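Local atomic coordinates of CalS13 (PDB entry 4ZAS), a protein that probably acts as a pyridoxal phosphate-dependent sugar aminotransferase of the DegT/DnrJ/EryC1 family and here holds dTDP-4-keto-6-deoxyglucose. Residues Thr111-Phe116 with Arg355-Ser360; Ile130-Val135 with Ala365-Pro370. All blocks are in the same frame, centred on the assembly; numbering follows the deposited sequence.

Overall arrangement
Both interactions join the loop between helices 335-344 and 370-375 to the region of two adjacent strands of the seven-stranded sheet, 108-111 and 129-132, their centres about 9 Å apart on the same side of the chain's centre. Interaction 1 takes the loop after strand 108-111 and leads to the ligand pocket; it is polar, with Asn356 bonded to backbone carbonyls. Interaction 2 uses the outermost strand 129-132 and what follows it, lies farther from the chain centre, and joins its segments by apolar and van der Waals contact. Both are mostly buried, but interaction 2 also reaches exposed Pro370, and 111-116 and 355-360 approach the second subunit. Backbone pairing of Thr111 with Arg131 and Val133 couples them, as does Trp132 packing on Asp357.

Interaction 1 (Thr111-Phe116 with Arg355-Ser360); sequences TTPLTF and RNDAHS. With T46 (dTDP-4-keto-6-deoxyglucose), chain H.
Asn356 joins the loop 355-360 to the loop that follows strand 108-111 in the large domain of the fold type I PLP-dependent aminotransferase architecture; the latter loop carries Phe116 of the sugar-nucleotide pocket. Its backbone N donates to Pro113 O at 2.8 Å, almost straight at 177°. Along the Asn356 side chain, CB packs beside Pro113 O, and CG lies near both Pro113 O and Thr115 O. At the tip ND2 makes a weak bond to Thr115 O (3.2 Å), while OD1 sits 3.7 Å from Thr115 CG2 and accepts from Asn120, which probably settles which way round the amide sits. Phe116, with CG anti to the backbone N (chi1 -178°), turns its ring to the sugar: T46 O4 stands 2.9 Å above the ring plane, over the centre. Trp248 of the second subunit meets the same ring. Replacing this phenylalanine by an alanine would probably leave the keto oxygen O4 without the ring face it stands over and open a gap beside that tryptophan. Asp357 rests its CB and carboxylate on Pro113 CB. Arg355 NH1 pairs with Asp373 of helix 370-375, and a second, side-on salt bridge sets Arg355 NE 2.9 Å from Asp357 OD1, in the guanidinium plane, and NH2 against OD2.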
loop_
_atom_site.group_PDB
_atom_site.type_symbol
_atom_site.label_atom_id
_atom_site.label_comp_id
_atom_site.label_asym_id
_atom_site.label_seq_id
_atom_site.Cartn_x
_atom_site.Cartn_y
_atom_site.Cartn_z
ATOM N N THR A 111 9.540 17.929 -10.792
ATOM C CA THR A 111 10.260 16.940 -9.993
ATOM C C THR A 111 11.590 16.570 -10.621
ATOM O O THR A 111 11.858 16.912 -11.777
ATOM C CB THR A 111 9.440 15.656 -9.834
ATOM O OG1 THR A 111 10.208 14.689 -9.113
ATOM C CG2 THR A 111 9.116 15.079 -11.195
ATOM N N THR A 112 12.407 15.832 -9.882
ATOM C CA THR A 112 13.693 15.418 -10.419
ATOM C C THR A 112 13.635 13.990 -10.923
ATOM O O THR A 112 12.970 13.150 -10.332
ATOM C CB THR A 112 14.808 15.549 -9.390
ATOM O OG1 THR A 112 15.957 14.841 -9.878
ATOM C CG2 THR A 112 14.372 14.933 -8.086
ATOM N N PRO A 113 14.298 13.725 -12.055
ATOM C CA PRO A 113 14.336 12.373 -12.615
ATOM C C PRO A 113 15.443 11.504 -12.018
ATOM O O PRO A 113 15.411 10.274 -12.185
ATOM C CB PRO A 113 14.568 12.621 -14.113
ATOM C CG PRO A 113 15.186 13.918 -14.187
ATOM C CD PRO A 113 14.779 14.732 -13.003
ATOM N N LEU A 114 16.384 12.127 -11.309
ATOM C CA LEU A 114 17.451 11.380 -10.645
ATOM C C LEU A 114 16.989 10.978 -9.253
ATOM O O LEU A 114 17.211 11.685 -8.257
ATOM C CB LEU A 114 18.745 12.205 -10.588
ATOM C CG LEU A 114 19.968 11.521 -9.971
ATOM C CD1 LEU A 114 20.103 10.164 -10.566
ATOM C CD2 LEU A 114 21.227 12.330 -10.270
ATOM N N THR A 115 16.364 9.812 -9.195
ATOM C CA THR A 115 15.745 9.345 -7.969
ATOM C C THR A 115 15.151 7.978 -8.221
ATOM O O THR A 115 15.169 7.491 -9.357
ATOM C CB THR A 115 14.632 10.331 -7.479
ATOM O OG1 THR A 115 14.095 9.907 -6.216
ATOM C CG2 THR A 115 13.518 10.430 -8.509
ATOM N N PHE A 116 14.648 7.355 -7.160
ATOM C CA PHE A 116 13.888 6.111 -7.282
ATOM C C PHE A 116 12.548 6.403 -7.943
ATOM O O PHE A 116 11.947 7.456 -7.676
ATOM C CB PHE A 116 13.675 5.475 -5.905
ATOM C CG PHE A 116 12.943 4.168 -5.943
ATOM C CD1 PHE A 116 13.464 3.085 -6.627
ATOM C CD2 PHE A 116 11.736 4.012 -5.260
ATOM C CE1 PHE A 116 12.796 1.869 -6.635
ATOM C CE2 PHE A 116 11.064 2.809 -5.274
ATOM C CZ PHE A 116 11.602 1.734 -5.950
ATOM N N ARG A 355 17.710 7.118 -14.740
ATOM C CA ARG A 355 17.106 8.451 -14.833
ATOM C C ARG A 355 15.652 8.247 -15.259
ATOM O O ARG A 355 15.391 7.677 -16.319
ATOM C CB ARG A 355 17.879 9.359 -15.817
ATOM C CG ARG A 355 18.167 8.758 -17.205
ATOM C CD ARG A 355 19.037 9.679 -18.040
ATOM N NE ARG A 355 18.433 10.995 -18.241
ATOM C CZ ARG A 355 19.049 12.031 -18.818
ATOM N NH1 ARG A 355 20.306 11.917 -19.235
ATOM N NH2 ARG A 355 18.416 13.194 -18.963
ATOM N N ASN A 356 14.708 8.678 -14.431
ATOM C CA ASN A 356 13.305 8.286 -14.663
ATOM C C ASN A 356 12.776 8.843 -15.974
ATOM O O ASN A 356 11.866 8.278 -16.568
ATOM C CB ASN A 356 12.377 8.736 -13.521
ATOM C CG ASN A 356 12.697 8.082 -12.184
ATOM O OD1 ASN A 356 12.050 8.377 -11.176
ATOM N ND2 ASN A 356 13.689 7.212 -12.159
ATOM N N ASP A 357 13.360 9.942 -16.434
ATOM C CA ASP A 357 12.869 10.601 -17.632
ATOM C C ASP A 357 13.094 9.777 -18.895
ATOM O O ASP A 357 12.537 10.093 -19.945
ATOM C CB ASP A 357 13.508 11.993 -17.782
ATOM C CG ASP A 357 14.996 11.932 -18.013
ATOM O OD1 ASP A 357 15.681 11.170 -17.288
ATOM O OD2 ASP A 357 15.472 12.644 -18.926
ATOM N N ALA A 358 13.906 8.727 -18.815
ATOM C CA ALA A 358 14.214 7.935 -20.011
ATOM C C ALA A 358 13.226 6.786 -20.206
ATOM O O ALA A 358 13.217 6.137 -21.249
ATOM C CB ALA A 358 15.646 7.390 -19.953
ATOM N N HIS A 359 12.409 6.527 -19.194
ATOM C CA HIS A 359 11.429 5.453 -19.274
ATOM C C HIS A 359 10.348 5.690 -20.335
ATOM O O HIS A 359 9.861 6.802 -20.512
ATOM C CB HIS A 359 10.777 5.260 -17.907
ATOM C CG HIS A 359 11.648 4.568 -16.906
ATOM N ND1 HIS A 359 12.347 3.416 -17.197
ATOM C CD2 HIS A 359 11.916 4.851 -15.610
ATOM C CE1 HIS A 359 13.006 3.023 -16.123
ATOM N NE2 HIS A 359 12.765 3.878 -15.148
ATOM N N SER A 360 9.988 4.622 -21.038
ATOM C CA SER A 360 8.950 4.647 -22.065
ATOM C C SER A 360 7.639 5.212 -21.571
ATOM O O SER A 360 6.959 5.921 -22.295
ATOM C CB SER A 360 8.704 3.244 -22.586
ATOM O OG SER A 360 9.933 2.600 -22.775
HETATM C C4 T46 H . 14.564 1.612 -3.576
HETATM C C5 T46 H . 16.026 1.477 -4.100
HETATM C C6 T46 H . 16.663 2.832 -4.029
HETATM C C21 T46 H . 18.787 -7.215 1.585
HETATM O O21 T46 H . 19.792 -7.699 2.012
HETATM N N31 T46 H . 17.413 -7.429 2.204
HETATM C C41 T46 H . 16.203 -6.822 1.661
HETATM O O41 T46 H . 15.165 -7.024 2.188
HETATM C C51 T46 H . 16.265 -5.968 0.479
HETATM C C5A T46 H . 14.951 -5.333 -0.069
HETATM C C61 T46 H . 17.570 -5.718 -0.170
HETATM N N11 T46 H . 18.799 -6.316 0.362
HETATM C C1, T46 H . 20.136 -6.108 -0.253
HETATM C C2, T46 H . 20.184 -6.776 -1.428
HETATM C C3, T46 H . 20.857 -5.779 -2.545
HETATM O O3, T46 H . 22.271 -6.138 -2.649
HETATM O O4, T46 H . 20.450 -4.658 -0.526
HETATM C C4, T46 H . 20.740 -4.575 -2.124
HETATM C C5, T46 H . 19.581 -3.842 -2.834
HETATM O O5, T46 H . 18.434 -4.702 -2.837
HETATM P P T46 H . 17.306 -4.480 -4.037
HETATM O O1P T46 H . 17.451 -5.578 -5.081
HETATM O O2P T46 H . 15.927 -4.501 -3.419
HETATM O OPP T46 H . 17.597 -2.962 -4.691
HETATM P P2 T46 H . 16.511 -2.021 -5.571
HETATM O O4P T46 H . 17.250 -1.143 -6.577
HETATM O O3P T46 H . 15.539 -2.943 -6.280
HETATM O O1 T46 H . 15.617 -1.055 -4.579
HETATM C C1 T46 H . 16.064 -0.790 -3.307
HETATM C C2 T46 H . 14.808 -0.665 -2.500
HETATM O O2 T46 H . 14.148 -1.975 -2.478
HETATM C C3 T46 H . 13.920 0.296 -3.183
HETATM O O3 T46 H . 12.742 0.554 -2.365
HETATM O O4 T46 H . 14.013 2.650 -3.542
HETATM O O5 T46 H . 16.800 0.484 -3.356
#

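Interaction 2 (Ile130-Val135 with Ala365-Pro370); sequences IRWVDV and ARTTLP
Trp132 packs against Ala365 and Leu369, its CG anti to the carbonyl carbon: chi1 (-61°) sends the indole toward the loop, and its pyrrole side does the touching, with CD1 3.2 Å from Ala365 O and NE1 3.9 Å from Ala365 CB. Ile130 CG2, two residues back on the strand, sits over one face of the indole, 3.5 Å above its plane. Thr367 comes to the ring's edge with CG2, which also packs against Trp132 CB. Strand 129-132 is an outermost strand within this chain in the mixed sheet of the large domain, of the fold type I aminotransferase architecture; 365-370 runs alongside 130-134, their end-to-end directions 3° apart, and leads into helix 370-375. Leu369, the residue at the N-cap position of that helix, divides its two methyls: CD1 packs on Trp132 CB (3.9 Å) and CD2 on the backbone of Asp134. Asp134 runs antiparallel alongside Leu369; CG roughly opposite its backbone N (chi1 -158°) carries OD1 to 3.4 Å from Leu369 CB and OD2 to 3.3 Å from Pro370 CD. The carboxylate thus sits at the start of the helix, where OD2 accepts from Gly371 N and OD1 from Leu372 N, an arrangement likely to favour its negative charge. Val135 N adds a third donor, reaching OD1 of Asp134 at 2.8 Å from above the carboxylate plane.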
loop_
_atom_site.group_PDB
_atom_site.type_symbol
_atom_site.label_atom_id
_atom_site.label_comp_id
_atom_site.label_asym_id
_atom_site.label_seq_id
_atom_site.Cartn_x
_atom_site.Cartn_y
_atom_site.Cartn_z
ATOM N N ILE A 130 3.822 15.071 -15.173
ATOM C CA ILE A 130 5.215 15.268 -14.775
ATOM C C ILE A 130 5.927 16.303 -15.673
ATOM O O ILE A 130 5.841 16.206 -16.898
ATOM C CB ILE A 130 5.979 13.938 -14.817
ATOM C CG1 ILE A 130 5.571 13.046 -13.648
ATOM C CG2 ILE A 130 7.482 14.179 -14.813
ATOM C CD1 ILE A 130 6.284 11.709 -13.628
ATOM N N ARG A 131 6.573 17.309 -15.073
ATOM C CA ARG A 131 7.564 18.118 -15.794
ATOM C C ARG A 131 8.926 18.004 -15.095
ATOM O O ARG A 131 9.040 18.164 -13.875
ATOM C CB ARG A 131 7.144 19.579 -15.945
ATOM C CG ARG A 131 6.129 19.813 -17.050
ATOM C CD ARG A 131 5.866 21.295 -17.294
ATOM N NE ARG A 131 7.056 22.068 -17.643
ATOM C CZ ARG A 131 7.147 23.390 -17.504
ATOM N NH1 ARG A 131 6.126 24.081 -17.004
ATOM N NH2 ARG A 131 8.263 24.019 -17.845
ATOM N N TRP A 132 9.943 17.635 -15.864
ATOM C CA TRP A 132 11.252 17.375 -15.286
ATOM C C TRP A 132 12.031 18.645 -15.043
ATOM O O TRP A 132 12.117 19.532 -15.897
ATOM C CB TRP A 132 12.060 16.450 -16.178
ATOM C CG TRP A 132 11.438 15.070 -16.397
ATOM C CD1 TRP A 132 11.073 14.516 -17.597
ATOM C CD2 TRP A 132 11.136 14.083 -15.394
ATOM N NE1 TRP A 132 10.561 13.262 -17.400
ATOM C CE2 TRP A 132 10.600 12.961 -16.064
ATOM C CE3 TRP A 132 11.290 14.031 -14.003
ATOM C CZ2 TRP A 132 10.203 11.803 -15.390
ATOM C CZ3 TRP A 132 10.898 12.872 -13.328
ATOM C CH2 TRP A 132 10.349 11.781 -14.025
ATOM N N VAL A 133 12.629 18.718 -13.872
ATOM C CA VAL A 133 13.565 19.772 -13.612
ATOM C C VAL A 133 14.962 19.163 -13.671
ATOM O O VAL A 133 15.170 18.018 -13.249
ATOM C CB VAL A 133 13.267 20.440 -12.284
ATOM C CG1 VAL A 133 14.162 21.632 -12.088
ATOM C CG2 VAL A 133 11.840 20.873 -12.280
ATOM N N ASP A 134 15.907 19.918 -14.228
ATOM C CA ASP A 134 17.275 19.437 -14.382
ATOM C C ASP A 134 17.877 19.200 -12.997
ATOM O O ASP A 134 17.332 19.607 -11.972
ATOM C CB ASP A 134 18.119 20.426 -15.205
ATOM C CG ASP A 134 19.359 19.775 -15.859
ATOM O OD1 ASP A 134 19.553 18.556 -15.714
ATOM O OD2 ASP A 134 20.119 20.485 -16.567
ATOM N N VAL A 135 18.990 18.493 -12.996
ATOM C CA VAL A 135 19.711 18.156 -11.794
ATOM C C VAL A 135 20.971 19.009 -11.723
ATOM O O VAL A 135 21.607 19.305 -12.736
ATOM C CB VAL A 135 20.027 16.645 -11.768
ATOM C CG1 VAL A 135 21.043 16.322 -10.719
ATOM C CG2 VAL A 135 18.751 15.852 -11.531
ATOM N N ALA A 365 6.998 13.452 -21.571
ATOM C CA ALA A 365 7.526 14.541 -20.740
ATOM C C ALA A 365 9.007 14.743 -20.972
ATOM O O ALA A 365 9.647 15.553 -20.299
ATOM C CB ALA A 365 7.267 14.280 -19.273
ATOM N N ARG A 366 9.547 13.991 -21.917
ATOM C CA ARG A 366 10.974 14.014 -22.178
ATOM C C ARG A 366 11.385 15.385 -22.719
ATOM O O ARG A 366 10.770 15.931 -23.635
ATOM C CB ARG A 366 11.354 12.881 -23.132
ATOM C CG ARG A 366 12.845 12.696 -23.362
ATOM C CD ARG A 366 13.132 11.292 -23.876
ATOM N NE ARG A 366 12.159 10.905 -24.898
ATOM C CZ ARG A 366 12.232 11.220 -26.188
ATOM N NH1 ARG A 366 13.233 11.969 -26.644
ATOM N NH2 ARG A 366 11.279 10.807 -27.017
ATOM N N THR A 367 12.414 15.935 -22.094
ATOM C CA THR A 367 12.876 17.289 -22.331
ATOM C C THR A 367 14.391 17.280 -22.131
ATOM O O THR A 367 14.908 16.425 -21.418
ATOM C CB THR A 367 12.176 18.288 -21.360
ATOM O OG1 THR A 367 12.743 19.587 -21.496
ATOM C CG2 THR A 367 12.353 17.866 -19.925
ATOM N N THR A 368 15.117 18.202 -22.753
ATOM C CA THR A 368 16.573 18.192 -22.615
ATOM C C THR A 368 17.034 18.679 -21.243
ATOM O O THR A 368 16.709 19.796 -20.828
ATOM C CB THR A 368 17.222 19.073 -23.640
ATOM O OG1 THR A 368 16.586 20.350 -23.549
ATOM C CG2 THR A 368 17.008 18.525 -25.032
ATOM N N LEU A 369 17.812 17.840 -20.560
ATOM C CA LEU A 369 18.330 18.157 -19.234
ATOM C C LEU A 369 19.865 18.020 -19.226
ATOM O O LEU A 369 20.410 16.963 -18.906
ATOM C CB LEU A 369 17.690 17.245 -18.189
ATOM C CG LEU A 369 16.164 17.148 -18.242
ATOM C CD1 LEU A 369 15.669 15.909 -17.503
ATOM C CD2 LEU A 369 15.507 18.411 -17.678
ATOM N N PRO A 370 20.572 19.096 -19.602
ATOM C CA PRO A 370 22.020 19.006 -19.840
ATOM C C PRO A 370 22.815 18.679 -18.570
ATOM O O PRO A 370 23.815 17.951 -18.620
ATOM C CB PRO A 370 22.370 20.395 -20.383
ATOM C CG PRO A 370 21.295 21.289 -19.877
ATOM C CD PRO A 370 20.054 20.457 -19.821
#